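5-formaminoimidazole-4-carboxamide-1-(beta)-D-ribofuranosyl 5'-monophosphate synthetase (Methanocaldococcus jannaschii, PDB 2R7L) catalyses the ATP- and formate-dependent formylation of AICAR to FAICAR, a folate-independent step of purine biosynthesis in this archaeon. Local coordinates at residues 202-215 with 290-302. Residues are numbered along the deposited sequence; the frame is centred on the assembly and turned at random.
Sequences VVGTNFCIHYFYSP and MIGPFCLQSLCNE. With ATP (adenosine-5'-triphosphate), chain E.
Two side-chain donors supplement the backbone ladder where Phe-207 pairs with Ser-298, and each shares a carbonyl that already serves a main-chain N-H. Asn-206 ND2 reaches Ser-298 O at 2.9 Å, the oxygen lying in the amide plane, while Phe-207 N donates to the same oxygen from above its carbonyl plane. That amide is gripped at its other end too, since Asn-206 OD1 accepts from Arg-228 N. In return, Ser-298 OG gives its proton to Phe-207 O at 2.8 Å, approaching in the carbonyl plane, with Ser-298 N as second donor; a chi1 of 65° sets the hydroxyl between its own N and C and turns it to that oxygen. Reciprocal N-H...O pairs continue at Thr-205/Cys-300, Ile-209/Leu-296, Tyr-211/Phe-294 and Tyr-213/Gly-292, so strand 205-214, the middle one of the five-stranded antiparallel sheet of the ATP-grasp fold, runs antiparallel to 292-300. The face carrying Asn-206, Cys-208 and Gln-297 looks to the nucleotide: Gln-297 NE2 donates to ATP O1B (2.9 Å, 168° at the hydrogen), and Leu-299 CD1 lies 3.6 Å from ATP C2. From the loop ahead of the strand, the backbone N of Val-202 donates to adenine N1. Gln-297 and the nearby Glu-310 are also predicted magnesium ligands. On the same face His-210 NE2 is satisfied by Asp-226, but buried ND1 has no polar partner and sits 3.8 Å from Cys-295 SG. On the reverse face Tyr-211 CB lies over the Phe-294 ring, 3.6 Å from its centroid, and the two ring planes are only 7° from parallel, yet offset so far that they hardly overlap. A serine in place of Phe-294 would probably leave Tyr-211 CB without this aromatic cover and open a gap beside its ring. Tyr-211 OH is hydrogen-bonded to Val-271 O.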
ATOM      1  N   VAL A 202       8.280 -33.119 -28.002  1.00 36.00           N
ATOM      2  CA  VAL A 202       9.304 -32.098 -27.786  1.00 32.79           C
ATOM      3  C   VAL A 202       9.869 -32.248 -26.384  1.00 30.96           C
ATOM      4  O   VAL A 202       9.122 -32.313 -25.411  1.00 31.63           O
ATOM      5  CB  VAL A 202       8.758 -30.666 -27.989  1.00 34.70           C
ATOM      6  CG1 VAL A 202       9.820 -29.634 -27.611  1.00 28.23           C
ATOM      7  CG2 VAL A 202       8.300 -30.465 -29.446  1.00 32.89           C
ATOM      8  N   VAL A 203      11.189 -32.326 -26.281  1.00 23.16           N
ATOM      9  CA  VAL A 203      11.812 -32.544 -24.984  1.00 30.99           C
ATOM     10  C   VAL A 203      12.380 -31.239 -24.436  1.00 28.31           C
ATOM     11  O   VAL A 203      13.443 -30.783 -24.844  1.00 30.76           O
ATOM     12  CB  VAL A 203      12.899 -33.638 -25.046  1.00 37.35           C
ATOM     13  CG1 VAL A 203      13.390 -33.977 -23.647  1.00 33.24           C
ATOM     14  CG2 VAL A 203      12.355 -34.886 -25.740  1.00 34.22           C
ATOM     15  N   GLY A 204      11.653 -30.632 -23.510  1.00 33.26           N
ATOM     16  CA  GLY A 204      12.100 -29.373 -22.944  1.00 33.57           C
ATOM     17  C   GLY A 204      11.346 -28.928 -21.712  1.00 32.20           C
ATOM     18  O   GLY A 204      10.662 -29.716 -21.051  1.00 31.73           O
ATOM     19  N   THR A 205      11.491 -27.647 -21.404  1.00 28.61           N
ATOM     20  CA  THR A 205      10.880 -27.060 -20.227  1.00 27.44           C
ATOM     21  C   THR A 205       9.570 -26.361 -20.599  1.00 24.95           C
ATOM     22  O   THR A 205       9.515 -25.615 -21.572  1.00 28.63           O
ATOM     23  CB  THR A 205      11.854 -26.079 -19.561  1.00 23.58           C
ATOM     24  OG1 THR A 205      12.582 -25.364 -20.568  1.00 25.64           O
ATOM     25  CG2 THR A 205      12.849 -26.826 -18.709  1.00 23.72           C
ATOM     26  N   ASN A 206       8.518 -26.628 -19.831  1.00 24.14           N
ATOM     27  CA  ASN A 206       7.208 -26.033 -20.068  1.00 26.69           C
ATOM     28  C   ASN A 206       7.079 -24.584 -19.587  1.00 31.52           C
ATOM     29  O   ASN A 206       7.333 -24.265 -18.417  1.00 28.78           O
ATOM     30  CB  ASN A 206       6.127 -26.877 -19.401  1.00 29.16           C
ATOM     31  CG  ASN A 206       4.721 -26.371 -19.691  1.00 31.10           C
ATOM     32  OD1 ASN A 206       3.842 -26.481 -18.846  1.00 32.37           O
ATOM     33  ND2 ASN A 206       4.503 -25.832 -20.891  1.00 28.40           N
ATOM     34  N   PHE A 207       6.682 -23.717 -20.508  1.00 30.17           N
ATOM     35  CA  PHE A 207       6.330 -22.337 -20.197  1.00 27.22           C
ATOM     36  C   PHE A 207       4.999 -22.061 -20.861  1.00 29.51           C
ATOM     37  O   PHE A 207       4.931 -21.961 -22.081  1.00 31.40           O
ATOM     38  CB  PHE A 207       7.366 -21.379 -20.782  1.00 25.29           C
ATOM     39  CG  PHE A 207       8.726 -21.501 -20.159  1.00 28.18           C
ATOM     40  CD1 PHE A 207       9.038 -20.802 -19.005  1.00 23.97           C
ATOM     41  CD2 PHE A 207       9.700 -22.306 -20.739  1.00 29.89           C
ATOM     42  CE1 PHE A 207      10.298 -20.903 -18.430  1.00 24.77           C
ATOM     43  CE2 PHE A 207      10.954 -22.416 -20.170  1.00 25.69           C
ATOM     44  CZ  PHE A 207      11.251 -21.711 -19.002  1.00 28.95           C
ATOM     45  N   CYS A 208       3.938 -21.988 -20.062  1.00 32.48           N
ATOM     46  CA  CYS A 208       2.659 -21.504 -20.547  1.00 24.81           C
ATOM     47  C   CYS A 208       2.651 -19.990 -20.353  1.00 28.35           C
ATOM     48  O   CYS A 208       2.597 -19.492 -19.232  1.00 27.03           O
ATOM     49  CB  CYS A 208       1.502 -22.176 -19.808  1.00 27.70           C
ATOM     50  SG  CYS A 208       1.559 -24.013 -19.848  1.00 34.89           S
ATOM     51  N   ILE A 209       2.735 -19.265 -21.462  1.00 30.86           N
ATOM     52  CA  ILE A 209       2.937 -17.823 -21.440  1.00 27.13           C
ATOM     53  C   ILE A 209       1.617 -17.079 -21.602  1.00 33.23           C
ATOM     54  O   ILE A 209       0.902 -17.248 -22.598  1.00 25.23           O
ATOM     55  CB  ILE A 209       3.930 -17.404 -22.540  1.00 31.86           C
ATOM     56  CG1 ILE A 209       5.229 -18.213 -22.392  1.00 25.39           C
ATOM     57  CG2 ILE A 209       4.207 -15.911 -22.469  1.00 25.13           C
ATOM     58  CD1 ILE A 209       6.066 -18.316 -23.663  1.00 34.44           C
ATOM     59  N   HIS A 210       1.287 -16.262 -20.608  1.00 24.75           N
ATOM     60  CA  HIS A 210       0.010 -15.560 -20.615  1.00 30.07           C
ATOM     61  C   HIS A 210       0.180 -14.116 -21.087  1.00 23.82           C
ATOM     62  O   HIS A 210       0.841 -13.298 -20.434  1.00 29.03           O
ATOM     63  CB  HIS A 210      -0.660 -15.656 -19.244  1.00 25.50           C
ATOM     64  CG  HIS A 210      -0.692 -17.051 -18.695  1.00 29.19           C
ATOM     65  ND1 HIS A 210      -1.718 -17.933 -18.957  1.00 22.08           N
ATOM     66  CD2 HIS A 210       0.186 -17.721 -17.911  1.00 22.45           C
ATOM     67  CE1 HIS A 210      -1.474 -19.084 -18.355  1.00 26.21           C
ATOM     68  NE2 HIS A 210      -0.327 -18.979 -17.710  1.00 31.06           N
ATOM     69  N   TYR A 211      -0.394 -13.818 -22.247  1.00 24.92           N
ATOM     70  CA  TYR A 211      -0.303 -12.482 -22.825  1.00 24.30           C
ATOM     71  C   TYR A 211      -1.631 -11.743 -22.663  1.00 26.60           C
ATOM     72  O   TYR A 211      -2.664 -12.348 -22.377  1.00 26.11           O
ATOM     73  CB  TYR A 211       0.014 -12.540 -24.325  1.00 28.23           C
ATOM     74  CG  TYR A 211       1.261 -13.288 -24.752  1.00 29.32           C
ATOM     75  CD1 TYR A 211       2.406 -12.600 -25.121  1.00 28.93           C
ATOM     76  CD2 TYR A 211       1.273 -14.681 -24.839  1.00 32.51           C
ATOM     77  CE1 TYR A 211       3.541 -13.271 -25.542  1.00 29.78           C
ATOM     78  CE2 TYR A 211       2.408 -15.365 -25.251  1.00 26.57           C
ATOM     79  CZ  TYR A 211       3.533 -14.649 -25.608  1.00 28.21           C
ATOM     80  OH  TYR A 211       4.660 -15.302 -26.015  1.00 31.68           O
ATOM     81  N   PHE A 212      -1.599 -10.433 -22.884  1.00 27.02           N
ATOM     82  CA  PHE A 212      -2.813  -9.635 -22.975  1.00 30.76           C
ATOM     83  C   PHE A 212      -2.649  -8.672 -24.139  1.00 29.81           C
ATOM     84  O   PHE A 212      -1.701  -7.883 -24.159  1.00 27.71           O
ATOM     85  CB  PHE A 212      -3.060  -8.844 -21.682  1.00 27.95           C
ATOM     86  CG  PHE A 212      -4.398  -8.145 -21.640  1.00 24.91           C
ATOM     87  CD1 PHE A 212      -5.503  -8.780 -21.118  1.00 19.31           C
ATOM     88  CD2 PHE A 212      -4.550  -6.861 -22.150  1.00 24.12           C
ATOM     89  CE1 PHE A 212      -6.740  -8.146 -21.077  1.00 22.81           C
ATOM     90  CE2 PHE A 212      -5.786  -6.228 -22.118  1.00 22.39           C
ATOM     91  CZ  PHE A 212      -6.883  -6.878 -21.584  1.00 22.36           C
ATOM     92  N   TYR A 213      -3.538  -8.765 -25.128  1.00 30.56           N
ATOM     93  CA  TYR A 213      -3.576  -7.757 -26.186  1.00 30.68           C
ATOM     94  C   TYR A 213      -4.592  -6.682 -25.827  1.00 23.00           C
ATOM     95  O   TYR A 213      -5.781  -6.960 -25.662  1.00 29.23           O
ATOM     96  CB  TYR A 213      -3.925  -8.334 -27.567  1.00 32.31           C
ATOM     97  CG  TYR A 213      -4.041  -7.231 -28.611  1.00 32.33           C
ATOM     98  CD1 TYR A 213      -2.914  -6.582 -29.086  1.00 27.48           C
ATOM     99  CD2 TYR A 213      -5.281  -6.809 -29.078  1.00 31.45           C
ATOM    100  CE1 TYR A 213      -3.017  -5.553 -30.026  1.00 27.15           C
ATOM    101  CE2 TYR A 213      -5.388  -5.787 -30.008  1.00 21.25           C
ATOM    102  CZ  TYR A 213      -4.256  -5.167 -30.475  1.00 26.93           C
ATOM    103  OH  TYR A 213      -4.371  -4.149 -31.407  1.00 32.90           O
ATOM    104  N   SER A 214      -4.107  -5.457 -25.700  1.00 35.33           N
ATOM    105  CA  SER A 214      -4.972  -4.331 -25.424  1.00 33.61           C
ATOM    106  C   SER A 214      -5.328  -3.641 -26.731  1.00 25.51           C
ATOM    107  O   SER A 214      -4.465  -3.024 -27.349  1.00 24.70           O
ATOM    108  CB  SER A 214      -4.256  -3.337 -24.514  1.00 31.47           C
ATOM    109  OG  SER A 214      -4.991  -2.130 -24.456  1.00 31.51           O
ATOM    110  N   PRO A 215      -6.598  -3.737 -27.145  1.00 23.76           N
ATOM    111  CA  PRO A 215      -7.092  -3.076 -28.352  1.00 33.75           C
ATOM    112  C   PRO A 215      -7.069  -1.558 -28.185  1.00 45.85           C
ATOM    113  O   PRO A 215      -6.899  -0.831 -29.167  1.00 44.45           O
ATOM    114  CB  PRO A 215      -8.544  -3.566 -28.473  1.00 32.44           C
ATOM    115  CG  PRO A 215      -8.714  -4.638 -27.466  1.00 31.61           C
ATOM    116  CD  PRO A 215      -7.649  -4.487 -26.441  1.00 28.20           C
ATOM    117  N   MET A 290      -7.108 -11.122 -31.796  1.00 47.37           N
ATOM    118  CA  MET A 290      -7.084 -11.443 -30.372  1.00 50.00           C
ATOM    119  C   MET A 290      -7.563 -10.240 -29.574  1.00 46.85           C
ATOM    120  O   MET A 290      -7.180  -9.107 -29.859  1.00 45.17           O
ATOM    121  CB  MET A 290      -5.667 -11.824 -29.934  1.00 53.91           C
ATOM    122  CG  MET A 290      -5.023 -12.902 -30.800  1.00 56.06           C
ATOM    123  SD  MET A 290      -5.384 -14.595 -30.291  1.00 63.20           S
ATOM    124  CE  MET A 290      -6.893 -14.412 -29.347  1.00 62.33           C
ATOM    125  N   ILE A 291      -8.415 -10.483 -28.586  1.00 45.07           N
ATOM    126  CA  ILE A 291      -8.867  -9.407 -27.709  1.00 44.22           C
ATOM    127  C   ILE A 291      -8.685  -9.827 -26.259  1.00 34.89           C
ATOM    128  O   ILE A 291      -9.350 -10.743 -25.777  1.00 38.19           O
ATOM    129  CB  ILE A 291     -10.343  -9.020 -27.979  1.00 43.69           C
ATOM    130  CG1 ILE A 291     -10.538  -8.592 -29.441  1.00 44.92           C
ATOM    131  CG2 ILE A 291     -10.798  -7.922 -27.028  1.00 39.54           C
ATOM    132  CD1 ILE A 291      -9.760  -7.359 -29.850  1.00 39.56           C
ATOM    133  N   GLY A 292      -7.767  -9.164 -25.566  1.00 35.40           N
ATOM    134  CA  GLY A 292      -7.527  -9.470 -24.171  1.00 31.10           C
ATOM    135  C   GLY A 292      -6.569 -10.628 -23.963  1.00 31.15           C
ATOM    136  O   GLY A 292      -5.520 -10.703 -24.614  1.00 27.84           O
ATOM    137  N   PRO A 293      -6.921 -11.537 -23.045  1.00 26.22           N
ATOM    138  CA  PRO A 293      -6.044 -12.632 -22.656  1.00 30.16           C
ATOM    139  C   PRO A 293      -5.885 -13.715 -23.723  1.00 38.72           C
ATOM    140  O   PRO A 293      -6.874 -14.166 -24.317  1.00 33.17           O
ATOM    141  CB  PRO A 293      -6.738 -13.210 -21.422  1.00 27.28           C
ATOM    142  CG  PRO A 293      -8.172 -12.883 -21.606  1.00 27.90           C
ATOM    143  CD  PRO A 293      -8.198 -11.556 -22.307  1.00 26.10           C
ATOM    144  N   PHE A 294      -4.636 -14.108 -23.967  1.00 35.84           N
ATOM    145  CA  PHE A 294      -4.333 -15.309 -24.747  1.00 32.50           C
ATOM    146  C   PHE A 294      -3.042 -15.952 -24.265  1.00 36.22           C
ATOM    147  O   PHE A 294      -2.164 -15.282 -23.710  1.00 35.35           O
ATOM    148  CB  PHE A 294      -4.286 -15.032 -26.257  1.00 25.03           C
ATOM    149  CG  PHE A 294      -3.102 -14.218 -26.708  1.00 23.56           C
ATOM    150  CD1 PHE A 294      -1.922 -14.837 -27.089  1.00 28.52           C
ATOM    151  CD2 PHE A 294      -3.183 -12.837 -26.792  1.00 24.31           C
ATOM    152  CE1 PHE A 294      -0.833 -14.095 -27.526  1.00 29.12           C
ATOM    153  CE2 PHE A 294      -2.093 -12.084 -27.231  1.00 26.07           C
ATOM    154  CZ  PHE A 294      -0.922 -12.717 -27.602  1.00 26.75           C
ATOM    155  N   CYS A 295      -2.940 -17.257 -24.483  1.00 38.84           N
ATOM    156  CA  CYS A 295      -1.862 -18.057 -23.918  1.00 38.58           C
ATOM    157  C   CYS A 295      -1.183 -18.897 -24.992  1.00 39.11           C
ATOM    158  O   CYS A 295      -1.858 -19.532 -25.810  1.00 37.78           O
ATOM    159  CB  CYS A 295      -2.440 -18.971 -22.838  1.00 34.32           C
ATOM    160  SG  CYS A 295      -1.274 -20.113 -22.072  1.00 29.58           S
ATOM    161  N   LEU A 296       0.145 -18.875 -25.001  1.00 30.26           N
ATOM    162  CA  LEU A 296       0.930 -19.831 -25.785  1.00 34.09           C
ATOM    163  C   LEU A 296       1.500 -20.886 -24.846  1.00 33.48           C
ATOM    164  O   LEU A 296       2.270 -20.566 -23.934  1.00 34.06           O
ATOM    165  CB  LEU A 296       2.069 -19.138 -26.543  1.00 23.63           C
ATOM    166  CG  LEU A 296       1.652 -18.191 -27.675  1.00 27.49           C
ATOM    167  CD1 LEU A 296       2.857 -17.728 -28.438  1.00 21.07           C
ATOM    168  CD2 LEU A 296       0.654 -18.847 -28.609  1.00 29.43           C
ATOM    169  N   GLN A 297       1.116 -22.138 -25.062  1.00 29.58           N
ATOM    170  CA  GLN A 297       1.612 -23.245 -24.248  1.00 23.59           C
ATOM    171  C   GLN A 297       2.790 -23.885 -24.960  1.00 31.67           C
ATOM    172  O   GLN A 297       2.629 -24.531 -25.989  1.00 35.70           O
ATOM    173  CB  GLN A 297       0.510 -24.268 -24.015  1.00 34.54           C
ATOM    174  CG  GLN A 297      -0.678 -23.700 -23.276  1.00 35.89           C
ATOM    175  CD  GLN A 297      -1.945 -24.453 -23.559  1.00 42.85           C
ATOM    176  OE1 GLN A 297      -2.819 -23.965 -24.274  1.00 45.31           O
ATOM    177  NE2 GLN A 297      -2.057 -25.660 -23.008  1.00 42.42           N
ATOM    178  N   SER A 298       3.982 -23.699 -24.419  1.00 34.35           N
ATOM    179  CA  SER A 298       5.176 -24.042 -25.164  1.00 27.96           C
ATOM    180  C   SER A 298       6.164 -24.926 -24.414  1.00 30.37           C
ATOM    181  O   SER A 298       6.031 -25.162 -23.212  1.00 37.55           O
ATOM    182  CB  SER A 298       5.870 -22.765 -25.625  1.00 32.62           C
ATOM    183  OG  SER A 298       6.335 -22.020 -24.515  1.00 41.90           O
ATOM    184  N   LEU A 299       7.150 -25.427 -25.149  1.00 28.89           N
ATOM    185  CA  LEU A 299       8.236 -26.187 -24.563  1.00 28.68           C
ATOM    186  C   LEU A 299       9.532 -25.619 -25.094  1.00 27.53           C
ATOM    187  O   LEU A 299       9.677 -25.403 -26.291  1.00 31.45           O
ATOM    188  CB  LEU A 299       8.113 -27.678 -24.895  1.00 31.19           C
ATOM    189  CG  LEU A 299       6.957 -28.406 -24.201  1.00 37.01           C
ATOM    190  CD1 LEU A 299       6.578 -29.700 -24.930  1.00 35.21           C
ATOM    191  CD2 LEU A 299       7.293 -28.681 -22.743  1.00 25.75           C
ATOM    192  N   CYS A 300      10.460 -25.341 -24.191  1.00 33.68           N
ATOM    193  CA  CYS A 300      11.726 -24.753 -24.580  1.00 32.60           C
ATOM    194  C   CYS A 300      12.753 -25.864 -24.752  1.00 32.58           C
ATOM    195  O   CYS A 300      13.116 -26.538 -23.789  1.00 28.84           O
ATOM    196  CB  CYS A 300      12.200 -23.735 -23.534  1.00 23.99           C
ATOM    197  SG  CYS A 300      13.685 -22.833 -24.040  1.00 32.30           S
ATOM    198  N   ASN A 301      13.208 -26.063 -25.984  1.00 36.25           N
ATOM    199  CA  ASN A 301      14.184 -27.112 -26.240  1.00 35.50           C
ATOM    200  C   ASN A 301      15.596 -26.652 -25.914  1.00 37.65           C
ATOM    201  O   ASN A 301      15.820 -25.481 -25.592  1.00 40.45           O
ATOM    202  CB  ASN A 301      14.056 -27.661 -27.664  1.00 25.48           C
ATOM    203  CG  ASN A 301      14.472 -26.664 -28.719  1.00 33.77           C
ATOM    204  OD1 ASN A 301      15.352 -25.835 -28.498  1.00 34.24           O
ATOM    205  ND2 ASN A 301      13.857 -26.760 -29.890  1.00 29.37           N
ATOM    206  N   GLU A 302      16.549 -27.575 -25.970  1.00 37.75           N
ATOM    207  CA  GLU A 302      17.906 -27.274 -25.530  1.00 31.35           C
ATOM    208  C   GLU A 302      18.585 -26.222 -26.404  1.00 27.14           C
ATOM    209  O   GLU A 302      19.626 -25.673 -26.034  1.00 33.14           O
ATOM    210  CB  GLU A 302      18.754 -28.544 -25.473  1.00 38.39           C
ATOM    211  CG  GLU A 302      18.887 -29.267 -26.797  1.00 43.32           C
ATOM    212  CD  GLU A 302      19.906 -30.386 -26.736  1.00 52.17           C
ATOM    213  OE1 GLU A 302      20.042 -31.018 -25.666  1.00 51.93           O
ATOM    214  OE2 GLU A 302      20.577 -30.630 -27.757  1.00 55.09           O
TER
HETATM  215  PG  ATP E 400      -4.781 -28.630 -20.909  1.00 56.33           P
HETATM  216  O1G ATP E 400      -5.962 -27.703 -21.092  1.00 53.25           O
HETATM  217  O2G ATP E 400      -3.435 -27.933 -20.900  1.00 46.99           O
HETATM  218  O3G ATP E 400      -4.965 -29.628 -19.790  1.00 56.65           O
HETATM  219  PB  ATP E 400      -4.339 -28.982 -23.704  1.00 47.22           P
HETATM  220  O1B ATP E 400      -4.181 -27.483 -23.636  1.00 49.54           O
HETATM  221  O2B ATP E 400      -5.274 -29.562 -24.741  1.00 50.83           O
HETATM  222  O3B ATP E 400      -4.788 -29.542 -22.253  1.00 49.13           O
HETATM  223  PA  ATP E 400      -2.503 -31.026 -24.561  1.00 40.04           P
HETATM  224  O1A ATP E 400      -2.086 -30.826 -25.994  1.00 36.87           O
HETATM  225  O2A ATP E 400      -3.570 -32.014 -24.171  1.00 40.82           O
HETATM  226  O3A ATP E 400      -2.851 -29.573 -23.930  1.00 46.35           O
HETATM  227  O5' ATP E 400      -1.178 -31.402 -23.745  1.00 38.31           O
HETATM  228  C5' ATP E 400      -1.291 -32.010 -22.469  1.00 38.81           C
HETATM  229  C4' ATP E 400       0.114 -32.233 -21.935  1.00 39.60           C
HETATM  230  O4' ATP E 400       0.803 -33.202 -22.734  1.00 36.02           O
HETATM  231  C3' ATP E 400       0.970 -30.981 -21.994  1.00 39.04           C
HETATM  232  O3' ATP E 400       0.801 -30.159 -20.835  1.00 46.13           O
HETATM  233  C2' ATP E 400       2.374 -31.542 -22.104  1.00 39.09           C
HETATM  234  O2' ATP E 400       2.893 -31.841 -20.809  1.00 36.32           O
HETATM  235  C1' ATP E 400       2.183 -32.847 -22.866  1.00 31.08           C
HETATM  236  N9  ATP E 400       2.454 -32.580 -24.291  1.00 32.87           N
HETATM  237  C8  ATP E 400       1.543 -32.130 -25.176  1.00 29.06           C
HETATM  238  N7  ATP E 400       2.099 -31.969 -26.401  1.00 31.25           N
HETATM  239  C5  ATP E 400       3.391 -32.338 -26.313  1.00 31.49           C
HETATM  240  C6  ATP E 400       4.537 -32.424 -27.245  1.00 30.22           C
HETATM  241  N6  ATP E 400       4.413 -32.070 -28.547  1.00 30.68           N
HETATM  242  N1  ATP E 400       5.712 -32.849 -26.741  1.00 33.53           N
HETATM  243  C2  ATP E 400       5.851 -33.198 -25.442  1.00 30.45           C
HETATM  244  N3  ATP E 400       4.850 -33.153 -24.547  1.00 28.55           N
HETATM  245  C4  ATP E 400       3.623 -32.727 -24.913  1.00 29.35           C
HETATM  246  O   HOH W   1      15.556 -30.373 -26.493  1.00 37.22           O